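Local coordinates for acetyl-CoA acetyltransferase (Elizabethkingia anophelis NUHP1, PDB 6BN2), which probably catalyses the thiolase reaction that joins two acetyl-CoA molecules into acetoacetyl-CoA, with release of coenzyme A, at residues 11-16 against 267-272; 15-20 against 365-370. All blocks are in the same frame, centred on the assembly; numbering follows the deposited sequence. Where two conformers were deposited one is given.

Contact 1: 11-16 against 267-272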
ATOM      1  N   GLU A  11      14.541 -19.711   5.370  1.00 25.03           N
ATOM      2  CA  GLU A  11      13.161 -20.111   5.576  1.00 21.98           C
ATOM      3  C   GLU A  11      12.390 -19.016   6.303  1.00 22.22           C
ATOM      4  O   GLU A  11      12.961 -18.205   7.041  1.00 22.72           O
ATOM      5  CB  GLU A  11      13.097 -21.413   6.378  1.00 22.92           C
ATOM      6  CG  GLU A  11      13.717 -22.603   5.675  1.00 29.95           C
ATOM      7  CD  GLU A  11      13.872 -23.793   6.604  1.00 39.37           C
ATOM      8  OE1 GLU A  11      14.552 -23.652   7.645  1.00 40.90           O
ATOM      9  OE2 GLU A  11      13.307 -24.860   6.300  1.00 42.78           O
ATOM     10  N   VAL A  12      11.078 -18.991   6.084  1.00 19.23           N
ATOM     11  CA  VAL A  12      10.185 -18.050   6.743  1.00 17.81           C
ATOM     12  C   VAL A  12       9.091 -18.845   7.421  1.00 18.72           C
ATOM     13  O   VAL A  12       8.400 -19.633   6.767  1.00 18.91           O
ATOM     14  CB  VAL A  12       9.561 -17.051   5.755  1.00 17.33           C
ATOM     15  CG1 VAL A  12       8.760 -15.985   6.520  1.00 16.95           C
ATOM     16  CG2 VAL A  12      10.662 -16.428   4.910  1.00 18.04           C
ATOM     17  N   PHE A  13       8.934 -18.635   8.718  1.00 16.82           N
ATOM     18  CA  PHE A  13       7.953 -19.360   9.511  1.00 16.45           C
ATOM     19  C   PHE A  13       6.867 -18.430  10.017  1.00 15.54           C
ATOM     20  O   PHE A  13       7.109 -17.252  10.275  1.00 17.64           O
ATOM     21  CB  PHE A  13       8.629 -20.031  10.697  1.00 17.35           C
ATOM     22  CG  PHE A  13       9.566 -21.110  10.298  1.00 18.71           C
ATOM     23  CD1 PHE A  13       9.101 -22.413  10.144  1.00 20.86           C
ATOM     24  CD2 PHE A  13      10.900 -20.832  10.043  1.00 19.63           C
ATOM     25  CE1 PHE A  13       9.963 -23.423   9.753  1.00 23.17           C
ATOM     26  CE2 PHE A  13      11.764 -21.839   9.652  1.00 23.90           C
ATOM     27  CZ  PHE A  13      11.295 -23.134   9.511  1.00 27.53           C
ATOM     28  N   ILE A  14       5.660 -18.974  10.152  1.00 14.76           N
ATOM     29  CA  ILE A  14       4.539 -18.269  10.764  1.00 13.80           C
ATOM     30  C   ILE A  14       4.469 -18.745  12.201  1.00 15.07           C
ATOM     31  O   ILE A  14       4.244 -19.938  12.446  1.00 17.17           O
ATOM     32  CB  ILE A  14       3.220 -18.553  10.028  1.00 14.21           C
ATOM     33  CG1 ILE A  14       3.301 -18.048   8.582  1.00 16.69           C
ATOM     34  CG2 ILE A  14       2.053 -17.881  10.761  1.00 16.35           C
ATOM     35  CD1 ILE A  14       2.195 -18.624   7.697  1.00 20.30           C
ATOM     36  N   VAL A  15       4.684 -17.832  13.150  1.00 14.07           N
ATOM     37  CA  VAL A  15       4.713 -18.224  14.558  1.00 15.95           C
ATOM     38  C   VAL A  15       3.412 -17.882  15.279  1.00 15.87           C
ATOM     39  O   VAL A  15       3.163 -18.425  16.364  1.00 18.53           O
ATOM     40  CB  VAL A  15       5.929 -17.621  15.304  1.00 17.07           C
ATOM     41  CG1 VAL A  15       7.232 -18.269  14.814  1.00 19.63           C
ATOM     42  CG2 VAL A  15       5.989 -16.102  15.180  1.00 15.99           C
ATOM     43  N   SER A  16       2.585 -17.003  14.721  0.59 16.32           N
ATOM     44  CA  SER A  16       1.246 -16.791  15.261  0.59 17.04           C
ATOM     45  C   SER A  16       0.374 -16.245  14.141  0.59 15.99           C
ATOM     46  O   SER A  16       0.870 -15.676  13.165  0.59 14.54           O
ATOM     47  CB  SER A  16       1.262 -15.840  16.461  0.59 17.87           C
ATOM     48  OG  SER A  16       1.687 -14.557  16.057  0.59 15.45           O
ATOM     49  N   MET A 267       8.728 -15.080  11.181  1.00 15.76           N
ATOM     50  CA  MET A 267      10.070 -15.047  11.743  1.00 16.63           C
ATOM     51  C   MET A 267      11.013 -15.909  10.927  1.00 18.03           C
ATOM     52  O   MET A 267      10.607 -16.902  10.315  1.00 17.29           O
ATOM     53  CB  MET A 267      10.124 -15.569  13.186  1.00 18.45           C
ATOM     54  CG  MET A 267       9.647 -14.588  14.215  1.00 20.17           C
ATOM     55  SD  MET A 267       9.801 -15.233  15.871  1.00 19.40           S
ATOM     56  CE  MET A 267       8.944 -13.913  16.752  1.00 21.49           C
ATOM     57  N   SER A 268      12.288 -15.539  10.976  1.00 17.27           N
ATOM     58  CA  SER A 268      13.348 -16.431  10.536  1.00 17.53           C
ATOM     59  C   SER A 268      13.499 -17.607  11.502  1.00 18.33           C
ATOM     60  O   SER A 268      13.060 -17.569  12.658  1.00 19.03           O
ATOM     61  CB  SER A 268      14.675 -15.684  10.448  1.00 18.84           C
ATOM     62  OG  SER A 268      15.117 -15.317  11.749  1.00 18.42           O
ATOM     63  N   LYS A 269      14.154 -18.659  11.010  1.00 19.73           N
ATOM     64  CA  LYS A 269      14.472 -19.808  11.857  1.00 21.57           C
ATOM     65  C   LYS A 269      15.310 -19.389  13.054  1.00 23.08           C
ATOM     66  O   LYS A 269      15.040 -19.783  14.198  1.00 24.95           O
ATOM     67  CB  LYS A 269      15.203 -20.865  11.028  1.00 23.66           C
ATOM     68  CG  LYS A 269      15.633 -22.109  11.820  1.00 29.95           C
ATOM     69  CD  LYS A 269      16.080 -23.210  10.868  1.00 36.95           C
ATOM     70  CE  LYS A 269      16.593 -24.429  11.618  1.00 46.17           C
ATOM     71  NZ  LYS A 269      17.896 -24.142  12.271  1.00 55.00           N
ATOM     72  N   GLU A 270      16.347 -18.584  12.808  1.00 21.04           N
ATOM     73  CA  GLU A 270      17.250 -18.196  13.880  1.00 26.14           C
ATOM     74  C   GLU A 270      16.510 -17.421  14.961  1.00 22.44           C
ATOM     75  O   GLU A 270      16.699 -17.669  16.155  1.00 23.19           O
ATOM     76  CB  GLU A 270      18.404 -17.381  13.297  1.00 33.66           C
ATOM     77  CG  GLU A 270      19.425 -16.915  14.297  1.00 52.31           C
ATOM     78  CD  GLU A 270      20.504 -16.065  13.649  1.00 67.32           C
ATOM     79  OE1 GLU A 270      20.589 -16.063  12.401  1.00 72.86           O
ATOM     80  OE2 GLU A 270      21.256 -15.393  14.385  1.00 72.03           O
ATOM     81  N   LYS A 271      15.623 -16.506  14.557  1.00 21.10           N
ATOM     82  CA  LYS A 271      14.908 -15.696  15.541  1.00 19.14           C
ATOM     83  C   LYS A 271      13.908 -16.531  16.335  1.00 20.85           C
ATOM     84  O   LYS A 271      13.844 -16.417  17.566  1.00 22.11           O
ATOM     85  CB  LYS A 271      14.219 -14.519  14.840  1.00 19.58           C
ATOM     86  CG  LYS A 271      13.337 -13.647  15.734  1.00 21.47           C
ATOM     87  CD  LYS A 271      14.060 -13.017  16.926  1.00 25.62           C
ATOM     88  CE  LYS A 271      15.093 -11.968  16.540  1.00 30.81           C
ATOM     89  NZ  LYS A 271      15.546 -11.179  17.742  1.00 29.80           N
ATOM     90  N   MET A 272      13.120 -17.379  15.669  1.00 19.38           N
ATOM     91  CA  MET A 272      12.142 -18.146  16.443  1.00 22.00           C
ATOM     92  C   MET A 272      12.828 -19.123  17.390  1.00 21.12           C
ATOM     93  O   MET A 272      12.358 -19.319  18.515  1.00 24.55           O
ATOM     94  CB  MET A 272      11.151 -18.871  15.523  1.00 23.67           C
ATOM     95  CG  MET A 272      11.665 -20.120  14.877  1.00 29.85           C
ATOM     96  SD  MET A 272      10.445 -20.805  13.723  1.00 28.09           S
ATOM     97  CE  MET A 272      11.352 -22.289  13.249  1.00 26.92           C
TER
HETATM   98  O   HOH W   1      15.245 -18.610   8.356  1.00 25.47           O
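Met267 and Phe13 face each other as an antiparallel hydrogen-bonded pair, with Phe13 N donating to Met267 O over 2.9 Å in a nearly straight bond (169°) and Met267 N donating back to Phe13 O, also at 2.9 Å. The Phe13 ring turns one edge to this pair, with Met267 O lying in the ring plane. Over one face of the ring comes Met272: its methyl CE stands above the centre in a CH-pi contact, 3.5 Å from the centroid, while SD approaches obliquely, 3.5 Å from Phe13 CG, a Met-aromatic contact. Met272 CG sits between its own backbone N and carbonyl carbon (chi1 78°), and from there the extended thioether runs across Phe13 at about a right angle. Strands 12-24 and 258-268 are antiparallel neighbours inside the mixed sheet of the thiolase fold; the chain then enters helix 269-274, with Ser268 at the N-cap position, its OG accepting from Lys271 N at 3.1 Å and also bonded to Glu116. Val15, on the same side as Phe13, rests CG2 on Met267 SD (4.0 Å) and CG1 on Met272 CB. At the outer end, a water donates to Glu11 O (2.7 Å) and accepts from Lys269 N (2.9 Å); the Glu11 carboxylate lies alongside the aliphatic part of Lys269, but its salt bridge is to Lys282.

Contact 2: 15-20 against 365-370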
ATOM      1  N   VAL A  15       4.684 -17.832  13.150  1.00 14.07           N
ATOM      2  CA  VAL A  15       4.713 -18.224  14.558  1.00 15.95           C
ATOM      3  C   VAL A  15       3.412 -17.882  15.279  1.00 15.87           C
ATOM      4  O   VAL A  15       3.163 -18.425  16.364  1.00 18.53           O
ATOM      5  CB  VAL A  15       5.929 -17.621  15.304  1.00 17.07           C
ATOM      6  CG1 VAL A  15       7.232 -18.269  14.814  1.00 19.63           C
ATOM      7  CG2 VAL A  15       5.989 -16.102  15.180  1.00 15.99           C
ATOM      8  N   SER A  16       2.585 -17.003  14.721  0.59 16.32           N
ATOM      9  CA  SER A  16       1.246 -16.791  15.261  0.59 17.04           C
ATOM     10  C   SER A  16       0.374 -16.245  14.141  0.59 15.99           C
ATOM     11  O   SER A  16       0.870 -15.676  13.165  0.59 14.54           O
ATOM     12  CB  SER A  16       1.262 -15.840  16.461  0.59 17.87           C
ATOM     13  OG  SER A  16       1.687 -14.557  16.057  0.59 15.45           O
ATOM     14  N   ALA A  17      -0.934 -16.445  14.290  1.00 16.35           N
ATOM     15  CA  ALA A  17      -1.883 -16.094  13.232  1.00 15.23           C
ATOM     16  C   ALA A  17      -3.270 -15.987  13.839  1.00 13.96           C
ATOM     17  O   ALA A  17      -3.784 -16.979  14.372  1.00 16.34           O
ATOM     18  CB  ALA A  17      -1.864 -17.151  12.116  1.00 16.67           C
ATOM     19  N   VAL A  18      -3.876 -14.794  13.788  1.00 14.34           N
ATOM     20  CA  VAL A  18      -5.188 -14.597  14.410  1.00 14.22           C
ATOM     21  C   VAL A  18      -6.044 -13.691  13.532  1.00 14.07           C
ATOM     22  O   VAL A  18      -5.569 -13.056  12.587  1.00 13.58           O
ATOM     23  CB  VAL A  18      -5.102 -13.989  15.828  1.00 13.93           C
ATOM     24  CG1 VAL A  18      -4.212 -14.813  16.740  1.00 17.48           C
ATOM     25  CG2 VAL A  18      -4.587 -12.522  15.741  1.00 15.48           C
ATOM     26  N   ARG A  19      -7.334 -13.630  13.873  1.00 13.77           N
ATOM     27  CA  ARG A  19      -8.250 -12.732  13.177  1.00 11.67           C
ATOM     28  C   ARG A  19      -9.314 -12.268  14.156  1.00 14.49           C
ATOM     29  O   ARG A  19      -9.639 -12.985  15.098  1.00 14.63           O
ATOM     30  CB  ARG A  19      -8.935 -13.430  11.995  1.00 12.49           C
ATOM     31  CG  ARG A  19      -9.825 -14.624  12.438  1.00 13.23           C
ATOM     32  CD  ARG A  19     -10.482 -15.165  11.202  1.00 13.41           C
ATOM     33  NE  ARG A  19     -11.492 -16.209  11.388  1.00 14.77           N
ATOM     34  CZ  ARG A  19     -12.796 -15.973  11.509  1.00 14.31           C
ATOM     35  NH1 ARG A  19     -13.250 -14.721  11.595  1.00 14.51           N
ATOM     36  NH2 ARG A  19     -13.642 -16.994  11.559  1.00 16.03           N
ATOM     37  N   THR A  20      -9.870 -11.074  13.914  1.00 14.04           N
ATOM     38  CA  THR A  20     -11.104 -10.702  14.600  1.00 14.72           C
ATOM     39  C   THR A  20     -12.259 -11.537  14.042  1.00 13.63           C
ATOM     40  O   THR A  20     -12.164 -12.090  12.943  1.00 14.16           O
ATOM     41  CB  THR A  20     -11.414  -9.201  14.425  1.00 14.71           C
ATOM     42  OG1 THR A  20     -11.810  -8.942  13.068  1.00 12.28           O
ATOM     43  CG2 THR A  20     -10.194  -8.325  14.743  1.00 15.85           C
ATOM     44  N   ILE A 365      -7.704 -15.842   5.165  1.00 12.74           N
ATOM     45  CA  ILE A 365      -7.784 -17.228   4.700  1.00 14.10           C
ATOM     46  C   ILE A 365      -6.500 -18.007   4.998  1.00 13.99           C
ATOM     47  O   ILE A 365      -6.552 -19.233   5.127  1.00 13.77           O
ATOM     48  CB  ILE A 365      -8.152 -17.312   3.202  1.00 11.69           C
ATOM     49  CG1 ILE A 365      -7.094 -16.677   2.297  1.00 11.05           C
ATOM     50  CG2 ILE A 365      -9.555 -16.702   2.967  1.00 15.30           C
ATOM     51  CD1 ILE A 365      -7.411 -16.884   0.785  1.00 13.90           C
ATOM     52  N   ILE A 366      -5.359 -17.326   5.162  1.00 13.56           N
ATOM     53  CA  ILE A 366      -4.148 -18.010   5.623  1.00 12.87           C
ATOM     54  C   ILE A 366      -4.293 -18.435   7.081  1.00 13.47           C
ATOM     55  O   ILE A 366      -3.916 -19.556   7.460  1.00 13.38           O
ATOM     56  CB  ILE A 366      -2.918 -17.105   5.440  1.00 13.21           C
ATOM     57  CG1 ILE A 366      -2.804 -16.644   3.987  1.00 14.29           C
ATOM     58  CG2 ILE A 366      -1.663 -17.864   5.841  1.00 13.89           C
ATOM     59  CD1 ILE A 366      -1.660 -15.621   3.790  1.00 11.83           C
ATOM     60  N   VAL A 367      -4.811 -17.537   7.925  1.00 12.94           N
ATOM     61  CA  VAL A 367      -5.079 -17.867   9.327  1.00 13.01           C
ATOM     62  C   VAL A 367      -5.971 -19.100   9.407  1.00 13.72           C
ATOM     63  O   VAL A 367      -5.679 -20.066  10.130  1.00 13.73           O
ATOM     64  CB  VAL A 367      -5.726 -16.665  10.043  1.00 11.81           C
ATOM     65  CG1 VAL A 367      -6.079 -17.023  11.503  1.00 13.03           C
ATOM     66  CG2 VAL A 367      -4.796 -15.438  10.005  1.00 15.07           C
ATOM     67  N   THR A 368      -7.057 -19.098   8.631  1.00 11.90           N
ATOM     68  CA  THR A 368      -7.976 -20.229   8.654  1.00 13.74           C
ATOM     69  C   THR A 368      -7.312 -21.496   8.123  1.00 14.34           C
ATOM     70  O   THR A 368      -7.475 -22.570   8.711  1.00 15.09           O
ATOM     71  CB  THR A 368      -9.229 -19.884   7.852  1.00 16.66           C
ATOM     72  OG1 THR A 368      -9.878 -18.776   8.483  1.00 17.04           O
ATOM     73  CG2 THR A 368     -10.196 -21.071   7.789  1.00 15.30           C
ATOM     74  N   LEU A 369      -6.558 -21.382   7.024  1.00 13.50           N
ATOM     75  CA  LEU A 369      -5.872 -22.543   6.447  1.00 14.25           C
ATOM     76  C   LEU A 369      -4.930 -23.198   7.454  1.00 14.09           C
ATOM     77  O   LEU A 369      -4.879 -24.428   7.551  1.00 14.18           O
ATOM     78  CB  LEU A 369      -5.101 -22.115   5.197  1.00 13.44           C
ATOM     79  CG  LEU A 369      -4.300 -23.236   4.529  1.00 13.56           C
ATOM     80  CD1 LEU A 369      -5.241 -24.308   3.978  1.00 15.34           C
ATOM     81  CD2 LEU A 369      -3.459 -22.658   3.395  1.00 14.80           C
ATOM     82  N   ILE A 370      -4.160 -22.396   8.201  1.00 13.84           N
ATOM     83  CA  ILE A 370      -3.263 -22.964   9.216  1.00 13.61           C
ATOM     84  C   ILE A 370      -4.034 -23.888  10.143  1.00 16.20           C
ATOM     85  O   ILE A 370      -3.591 -24.999  10.474  1.00 16.37           O
ATOM     86  CB  ILE A 370      -2.569 -21.838  10.005  1.00 15.18           C
ATOM     87  CG1 ILE A 370      -1.541 -21.158   9.106  1.00 14.78           C
ATOM     88  CG2 ILE A 370      -1.932 -22.391  11.304  1.00 17.66           C
ATOM     89  CD1 ILE A 370      -1.079 -19.791   9.627  1.00 15.08           C
TER
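Val367 lays its two methyls against the backbone of strand 15-19, CG1 reaching Ala17 O at 3.7 Å and CG2 reaching Val18 O at 3.6 Å. With CG1 anti to its backbone N (chi1 177°), the two methyls spread over successive main-chain groups, CG1 on the Ala17 carbonyl and CG2 on Val18 O and N, with no hydrogen bond across the contact. Ala17 answers with its single methyl, which points at the helix and meets Val367 CG2 at 4.0 Å and, one helical turn on, Ile370 CD1 at 3.7 Å. Consistent with the small alanine side chain, the CA atoms of Ala17 and Val367 are 5.3 Å apart, and the local axes approach to 7.7 Å at an angle of 117°. Arg19, two residues along from Ala17 and on the same side of the strand, carries its extended chain past the helix to cross Thr368 obliquely. Its NE and Thr368 OG1 do not bond to each other; both instead hold Glu205 OE1, which joins strand and helix through a shared carboxylate. A salt bridge from NH2 to Asp224 and a bond from NH1 to Thr20 O give all three guanidinium nitrogens partners, which restricts its rotation, though the NH1 bond is bent (135°). This is helix-on-sheet packing of the thiolase fold: helix 358-375 lies over the central sheet, reaching strand 258-268 through Leu264 and strand 391-399 through Ile395 and Ile397, while Val18 packs from the other side of strand 12-24 against Ala45 and Lys48 of helix 34-48.

Overall arrangement
Both contacts are built on strand 12-24, read in succession from its beginning: residues 11-16 meet the end of strand 258-268 and the start of helix 269-274, and residues 15-20 pack against helix 358-375, with Val15 and Ser16 common to the two segments. Their centres are 15 Å apart, and they meet directly where Ile14 CG2 packs on Ile370 CD1 at 3.8 Å. The centre of contact 1 lies about 22 Å from the centre of the chain, though the contact is buried, and away from the annotated sites; that of contact 2 is about 10 Å from it. There the side chain of Arg19 lies about 11 Å from that of His356, the predicted proton acceptor, and about 12 Å from a bound calcium ion.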